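Local coordinates for protein 6-phospho-beta-d glycosidase (PDB 5FOO) that probably hydrolyses 6-phospho-beta-glucosides, as a family 1 glycoside hydrolase whose pocket here holds 6-phosphocyclophellitol, at residues 384-389 with 446-451; 60-65 with 104-109; 225-230 with 343-348. The protein carries 1 engineered substitution. All coordinates share one frame; numbering follows the deposited sequence.

In the fold
All three contacts lie around the eight-stranded parallel barrel of a family 1 glycosidase. Contact 2 joins two neighbouring outer helices, those after the first and second barrel strands. Contact 3 ties the segment after the fifth strand to the helix before the seventh, and contact 1 joins the starts of the helices that flank the eighth. Contacts 1 and 2 touch through P446 CG and L64 CD1, 4.3 Å apart, with centres about 21 Å from each other. Contact 3 stands apart, its centre about 26 Å from that of contact 1 and about 34 Å from that of contact 2. The side chain of R389 in contact 1 lies about 10 Å from the bound 6-phosphocyclophellitol.

Contact 1 of 3, residues 384-389 with 446-451; sequences IQDDYR and PKASAY
The carboxylate of D386 reaches across to S449 with both oxygens. OD1 accepts from S449 N at 2.8 Å, a bent bond (134°), while OD2 takes a hydrogen bond from S449 OG at 2.6 Å; both donors come on the syn side, out of the carboxylate plane. One residue earlier, A448 N points almost straight at I384 O over 3.0 Å, which docks the turn ahead of helix 387-405 onto the first turn of helix 448-459; these helices flank the eighth barrel strand, 410-416, in sequence. K447 runs extended beside I384, its CG 4.1 Å from I384 CB and its CE near I384 CD1.

Behind stands R389. With CG anti to the backbone N (chi1 -178°) and a bend at chi3, its guanidinium comes round and NH1 meets the anti lone pair of D386 OD2 at 2.8 Å, nearly in the guanidinium plane. R389 NH1 and K447 NZ come within 3.5 Å as two donors, a closeness probably offset by E374, which salt-bridges both, and D420, which salt-bridges K447 NZ. The bonds from S449 N, S449 OG and R389 NH1 fix the rotation of the buried carboxylate, and R389 and K447 would probably favour its ionised form.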
# COMPACT_ATOMS: atom_id res chain seq x y z
N ILE A 384 -3.71 -20.51 17.01
CA ILE A 384 -3.66 -20.84 15.61
C ILE A 384 -2.26 -21.27 15.17
O ILE A 384 -1.34 -20.51 15.31
CB ILE A 384 -4.17 -19.67 14.74
CG1 ILE A 384 -5.64 -19.36 15.06
CG2 ILE A 384 -4.05 -20.02 13.27
CD1 ILE A 384 -6.20 -18.12 14.39
N GLN A 385 -2.13 -22.48 14.63
CA GLN A 385 -0.86 -23.01 14.11
C GLN A 385 -0.76 -22.74 12.67
O GLN A 385 -0.98 -23.63 11.86
CB GLN A 385 -0.76 -24.52 14.33
CG GLN A 385 -0.89 -24.88 15.78
CD GLN A 385 0.08 -24.10 16.68
OE1 GLN A 385 -0.34 -23.27 17.49
NE2 GLN A 385 1.36 -24.37 16.54
N ASP A 386 -0.38 -21.52 12.34
CA ASP A 386 -0.34 -21.08 10.94
C ASP A 386 0.98 -21.35 10.31
O ASP A 386 1.68 -20.39 9.89
CB ASP A 386 -0.73 -19.59 10.81
CG ASP A 386 0.12 -18.64 11.69
OD1 ASP A 386 0.76 -19.06 12.69
OD2 ASP A 386 0.08 -17.43 11.42
N ASP A 387 1.37 -22.62 10.21
CA ASP A 387 2.66 -22.95 9.57
C ASP A 387 2.70 -22.63 8.08
O ASP A 387 3.78 -22.35 7.56
CB ASP A 387 3.27 -24.31 9.92
CG ASP A 387 2.28 -25.41 9.94
OD1 ASP A 387 1.47 -25.52 8.99
OD2 ASP A 387 2.33 -26.17 10.94
N TYR A 388 1.55 -22.65 7.39
CA TYR A 388 1.46 -22.10 6.03
C TYR A 388 1.98 -20.63 5.97
O TYR A 388 2.61 -20.25 5.02
CB TYR A 388 0.05 -22.17 5.48
CG TYR A 388 -0.98 -21.62 6.43
CD1 TYR A 388 -1.61 -22.46 7.34
CD2 TYR A 388 -1.36 -20.29 6.39
CE1 TYR A 388 -2.56 -21.96 8.25
CE2 TYR A 388 -2.33 -19.78 7.27
CZ TYR A 388 -2.92 -20.63 8.19
OH TYR A 388 -3.83 -20.18 9.07
N ARG A 389 1.70 -19.81 6.98
CA ARG A 389 2.12 -18.38 6.97
C ARG A 389 3.64 -18.23 7.25
O ARG A 389 4.36 -17.50 6.57
CB ARG A 389 1.30 -17.58 7.97
CG ARG A 389 1.66 -16.10 7.97
CD ARG A 389 0.63 -15.26 8.67
NE ARG A 389 -0.60 -15.33 7.93
CZ ARG A 389 -1.72 -15.94 8.32
NH1 ARG A 389 -1.80 -16.55 9.52
NH2 ARG A 389 -2.78 -15.93 7.48
N PRO A 446 -1.92 -14.00 19.74
CA PRO A 446 -0.80 -14.31 18.81
C PRO A 446 -0.94 -15.67 18.18
O PRO A 446 -1.31 -16.62 18.87
CB PRO A 446 0.42 -14.32 19.73
CG PRO A 446 0.06 -13.30 20.79
CD PRO A 446 -1.43 -13.42 21.02
N LYS A 447 -0.59 -15.77 16.90
CA LYS A 447 -0.56 -17.05 16.21
C LYS A 447 0.87 -17.56 16.27
O LYS A 447 1.82 -16.81 16.65
CB LYS A 447 -1.02 -16.93 14.74
CG LYS A 447 -2.26 -16.10 14.54
CD LYS A 447 -2.72 -16.11 13.07
CE LYS A 447 -3.84 -15.10 12.84
NZ LYS A 447 -4.03 -14.69 11.42
N ALA A 448 1.06 -18.83 15.91
CA ALA A 448 2.41 -19.35 15.83
C ALA A 448 3.36 -18.47 15.01
O ALA A 448 4.56 -18.44 15.30
CB ALA A 448 2.43 -20.74 15.26
N SER A 449 2.87 -17.82 13.96
CA SER A 449 3.77 -17.05 13.11
C SER A 449 4.28 -15.82 13.85
O SER A 449 5.37 -15.37 13.55
CB SER A 449 3.14 -16.63 11.79
OG SER A 449 2.02 -15.89 12.10
N ALA A 450 3.55 -15.32 14.83
CA ALA A 450 4.03 -14.19 15.63
C ALA A 450 5.31 -14.53 16.40
O ALA A 450 6.19 -13.66 16.51
CB ALA A 450 2.96 -13.72 16.60
N TYR A 451 5.38 -15.75 16.98
CA TYR A 451 6.56 -16.22 17.72
C TYR A 451 7.67 -16.56 16.78
O TYR A 451 8.85 -16.34 17.09
CB TYR A 451 6.23 -17.38 18.70
CG TYR A 451 5.26 -16.90 19.74
CD1 TYR A 451 5.65 -15.97 20.74
CD2 TYR A 451 3.95 -17.32 19.72
CE1 TYR A 451 4.74 -15.49 21.67
CE2 TYR A 451 3.03 -16.84 20.62
CZ TYR A 451 3.43 -15.94 21.58
OH TYR A 451 2.50 -15.50 22.44
O HOH W 1 -4.17 -17.75 17.68

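Contact 2 of 3, residues 60-65 with 104-109; sequences SDLTLL and DACLAN
L62 and T63 face the end of helix 93-108 closely, with L62 CA 6.4 Å from C106 CA and T63 CA 6.2 Å from N109 CA. L62 carries the apolar half. Its CG stands anti to the carbonyl carbon (chi1 -68°), and the CD1 branch comes down on the neighbouring helix, 3.7 Å from A105 CB and 3.8 Å from C106 SG. The CD2 branch also lies near the sulfur, so both methyls touch C106, although the cysteine side chain sets off away from helix 54-67.

N109, just past the last helical turn, fills the polar half. Its ND2 turns back to bond A105 O at 2.9 Å, coming from above the carbonyl plane, while N109 N reaches the same oxygen from the opposite face. The bond from ND2 holds the amide so that the side chain crosses that of T63 at about a right angle. T63 OG1 is 3.4 Å from N109 OD1, not a hydrogen bond; a water joins the two residues, accepting from N109 ND2 at 2.9 Å and bonding T63 OG1, which also bonds E59 O.

On the barrel side L62 packs on Y73 of strand 72-76 and C106 on P113 of strand 112-116. The pair is apolar toward the strands and hydrated toward the surface; helices 54-67 and 93-108 are consecutive outer helices of the TIM barrel, following its first and second strands.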
# COMPACT_ATOMS: atom_id res chain seq x y z
N SER A 60 -2.15 -0.74 23.70
CA SER A 60 -1.92 -2.16 24.08
C SER A 60 -1.42 -3.01 22.91
O SER A 60 -0.54 -3.86 23.11
CB SER A 60 -3.16 -2.79 24.70
OG SER A 60 -4.22 -2.70 23.79
N ASP A 61 -1.89 -2.73 21.69
CA ASP A 61 -1.36 -3.38 20.46
C ASP A 61 0.15 -3.14 20.30
O ASP A 61 0.94 -4.08 20.00
CB ASP A 61 -2.05 -2.82 19.20
CG ASP A 61 -3.48 -3.40 18.95
OD1 ASP A 61 -3.95 -4.24 19.78
OD2 ASP A 61 -4.12 -3.00 17.92
N LEU A 62 0.58 -1.88 20.44
CA LEU A 62 2.04 -1.62 20.22
C LEU A 62 2.91 -2.26 21.33
O LEU A 62 3.96 -2.79 21.07
CB LEU A 62 2.32 -0.13 20.09
CG LEU A 62 1.71 0.44 18.79
CD1 LEU A 62 1.66 1.93 18.94
CD2 LEU A 62 2.53 0.06 17.57
N THR A 63 2.38 -2.28 22.54
CA THR A 63 3.01 -3.00 23.61
C THR A 63 3.17 -4.49 23.22
O THR A 63 4.26 -5.05 23.33
CB THR A 63 2.26 -2.78 24.95
OG1 THR A 63 2.34 -1.40 25.28
CG2 THR A 63 2.88 -3.57 26.08
N LEU A 64 2.11 -5.11 22.71
CA LEU A 64 2.21 -6.50 22.24
C LEU A 64 3.18 -6.69 21.12
O LEU A 64 3.97 -7.63 21.13
CB LEU A 64 0.86 -6.99 21.80
CG LEU A 64 0.79 -8.48 21.37
CD1 LEU A 64 0.97 -9.49 22.52
CD2 LEU A 64 -0.55 -8.66 20.70
N LEU A 65 3.11 -5.82 20.11
CA LEU A 65 4.03 -5.93 18.97
C LEU A 65 5.51 -5.72 19.41
O LEU A 65 6.40 -6.40 18.91
CB LEU A 65 3.64 -4.91 17.88
CG LEU A 65 2.26 -5.20 17.26
CD1 LEU A 65 1.99 -4.33 16.06
CD2 LEU A 65 2.10 -6.66 16.82
N ASP A 104 3.09 8.60 19.98
CA ASP A 104 3.77 8.55 21.30
C ASP A 104 3.87 7.11 21.81
O ASP A 104 4.89 6.75 22.37
CB ASP A 104 3.07 9.41 22.34
CG ASP A 104 3.20 10.92 22.05
OD1 ASP A 104 4.11 11.36 21.33
OD2 ASP A 104 2.30 11.65 22.52
N ALA A 105 2.84 6.28 21.57
CA ALA A 105 2.88 4.88 21.98
C ALA A 105 3.94 4.12 21.18
O ALA A 105 4.68 3.30 21.70
CB ALA A 105 1.51 4.25 21.82
N CYS A 106 4.12 4.48 19.92
CA CYS A 106 5.18 3.88 19.14
C CYS A 106 6.53 4.12 19.81
O CYS A 106 7.28 3.15 20.10
CB CYS A 106 5.20 4.39 17.69
SG CYS A 106 4.06 3.61 16.52
N LEU A 107 6.86 5.39 20.02
CA LEU A 107 8.17 5.75 20.60
C LEU A 107 8.33 5.18 22.01
O LEU A 107 9.34 4.58 22.27
CB LEU A 107 8.41 7.26 20.58
CG LEU A 107 8.34 7.93 19.21
CD1 LEU A 107 8.64 9.41 19.40
CD2 LEU A 107 9.33 7.27 18.28
N ALA A 108 7.29 5.24 22.86
CA ALA A 108 7.38 4.67 24.20
C ALA A 108 7.71 3.18 24.16
O ALA A 108 8.35 2.68 25.06
CB ALA A 108 6.13 4.92 25.03
N ASN A 109 7.33 2.48 23.09
CA ASN A 109 7.68 1.07 22.95
C ASN A 109 8.92 0.78 22.20
O ASN A 109 9.19 -0.38 21.94
CB ASN A 109 6.46 0.33 22.37
CG ASN A 109 5.37 0.12 23.41
OD1 ASN A 109 5.53 -0.69 24.34
ND2 ASN A 109 4.26 0.88 23.30
O HOH W 2 1.70 1.51 24.40

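Contact 3 of 3, residues 225-230 with 343-348; sequences LTPAYP and PEAVYD
P227 meets the helix first: its CG sits 4.0 Å from D348 CB, the two side chains crossing at about a right angle, and its CD lies 4.2 Å from A345 CB. Another corner of the proline serves its own segment: P227 CB rests 3.6 Å above the ring plane of Y229, offset toward the rim.

Two residues on, Y229 extends from strand 228-230 to put its hydroxyl against the helix. OH gives a hydrogen bond to D348 OD2 at 2.7 Å. D348 OD2 sits at the ring edge, near its plane, and is met on its anti lone pair. The carboxylate itself is turned 80° from the ring. D348 is placed for this by a chi1 of -64°, which sets CG anti to its carbonyl carbon. The same hydroxyl rests on A345, 3.3 Å from its CB, so the tyrosine is stopped by an alanine as well as tied by an aspartate.

Strand 228-230 runs across helix 344-348 at 103°, their axes 11.7 Å apart. The strand pairs with 302-305 in a small mixed sheet outside the barrel and has helix 235-258 against A228 and P230, while helix 387-405 packs on P343, E344 and V346.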
# COMPACT_ATOMS: atom_id res chain seq x y z
N LEU A 225 6.31 -3.04 -7.70
CA LEU A 225 7.23 -3.30 -8.78
C LEU A 225 7.08 -4.78 -9.22
O LEU A 225 7.98 -5.35 -9.81
CB LEU A 225 8.64 -2.91 -8.34
CG LEU A 225 9.75 -2.42 -9.27
CD1 LEU A 225 9.37 -1.38 -10.30
CD2 LEU A 225 10.84 -1.86 -8.38
N THR A 226 5.93 -5.37 -8.94
CA THR A 226 5.64 -6.77 -9.33
C THR A 226 5.90 -6.98 -10.84
O THR A 226 5.39 -6.23 -11.61
CB THR A 226 4.22 -7.14 -8.94
OG1 THR A 226 4.04 -6.94 -7.52
CG2 THR A 226 3.87 -8.62 -9.32
N PRO A 227 6.80 -7.89 -11.24
CA PRO A 227 6.99 -8.09 -12.64
C PRO A 227 5.70 -8.58 -13.34
O PRO A 227 4.88 -9.26 -12.71
CB PRO A 227 8.03 -9.21 -12.70
CG PRO A 227 8.76 -9.10 -11.41
CD PRO A 227 7.61 -8.83 -10.46
N ALA A 228 5.53 -8.19 -14.61
CA ALA A 228 4.44 -8.73 -15.47
C ALA A 228 5.11 -9.79 -16.34
O ALA A 228 5.70 -9.48 -17.37
CB ALA A 228 3.82 -7.61 -16.29
N TYR A 229 5.15 -11.03 -15.84
CA TYR A 229 5.94 -12.08 -16.51
C TYR A 229 5.21 -12.47 -17.81
O TYR A 229 4.03 -12.78 -17.75
CB TYR A 229 6.09 -13.34 -15.62
CG TYR A 229 6.94 -13.17 -14.37
CD1 TYR A 229 8.26 -12.68 -14.43
CD2 TYR A 229 6.45 -13.54 -13.16
CE1 TYR A 229 9.04 -12.58 -13.29
CE2 TYR A 229 7.20 -13.44 -12.02
CZ TYR A 229 8.48 -12.96 -12.07
OH TYR A 229 9.14 -12.87 -10.89
N PRO A 230 5.91 -12.46 -18.97
CA PRO A 230 5.25 -12.82 -20.23
C PRO A 230 4.88 -14.28 -20.26
O PRO A 230 5.62 -15.09 -19.72
CB PRO A 230 6.30 -12.53 -21.26
CG PRO A 230 7.62 -12.69 -20.52
CD PRO A 230 7.33 -12.09 -19.18
N PRO A 343 7.57 -16.63 -4.69
CA PRO A 343 8.50 -15.76 -3.90
C PRO A 343 9.77 -15.27 -4.63
O PRO A 343 10.38 -14.29 -4.22
CB PRO A 343 8.88 -16.66 -2.70
CG PRO A 343 8.70 -18.05 -3.19
CD PRO A 343 7.46 -17.98 -4.07
N GLU A 344 10.12 -15.91 -5.72
CA GLU A 344 11.24 -15.53 -6.53
C GLU A 344 11.06 -14.18 -7.07
O GLU A 344 12.03 -13.49 -7.36
CB GLU A 344 11.41 -16.48 -7.70
CG GLU A 344 11.79 -17.89 -7.30
CD GLU A 344 10.61 -18.89 -7.10
OE1 GLU A 344 9.48 -18.50 -6.66
OE2 GLU A 344 10.88 -20.09 -7.36
N ALA A 345 9.81 -13.77 -7.23
CA ALA A 345 9.56 -12.41 -7.70
C ALA A 345 10.19 -11.34 -6.80
O ALA A 345 10.50 -10.25 -7.26
CB ALA A 345 8.06 -12.14 -7.86
N VAL A 346 10.34 -11.63 -5.52
CA VAL A 346 11.00 -10.66 -4.60
C VAL A 346 12.42 -10.36 -5.00
O VAL A 346 12.84 -9.23 -4.92
CB VAL A 346 10.99 -11.16 -3.19
CG1 VAL A 346 11.78 -10.18 -2.27
CG2 VAL A 346 9.56 -11.29 -2.71
N TYR A 347 13.16 -11.39 -5.43
CA TYR A 347 14.51 -11.23 -5.93
C TYR A 347 14.48 -10.41 -7.19
O TYR A 347 15.23 -9.41 -7.32
CB TYR A 347 15.16 -12.61 -6.18
CG TYR A 347 16.52 -12.56 -6.85
CD1 TYR A 347 17.71 -12.28 -6.12
CD2 TYR A 347 16.63 -12.80 -8.19
CE1 TYR A 347 18.95 -12.25 -6.75
CE2 TYR A 347 17.85 -12.72 -8.82
CZ TYR A 347 18.99 -12.46 -8.10
OH TYR A 347 20.12 -12.42 -8.84
N ASP A 348 13.57 -10.75 -8.11
CA ASP A 348 13.46 -9.94 -9.34
C ASP A 348 13.20 -8.46 -9.09
O ASP A 348 13.76 -7.63 -9.77
CB ASP A 348 12.40 -10.48 -10.33
CG ASP A 348 12.75 -11.90 -10.86
OD1 ASP A 348 13.93 -12.28 -10.92
OD2 ASP A 348 11.84 -12.65 -11.20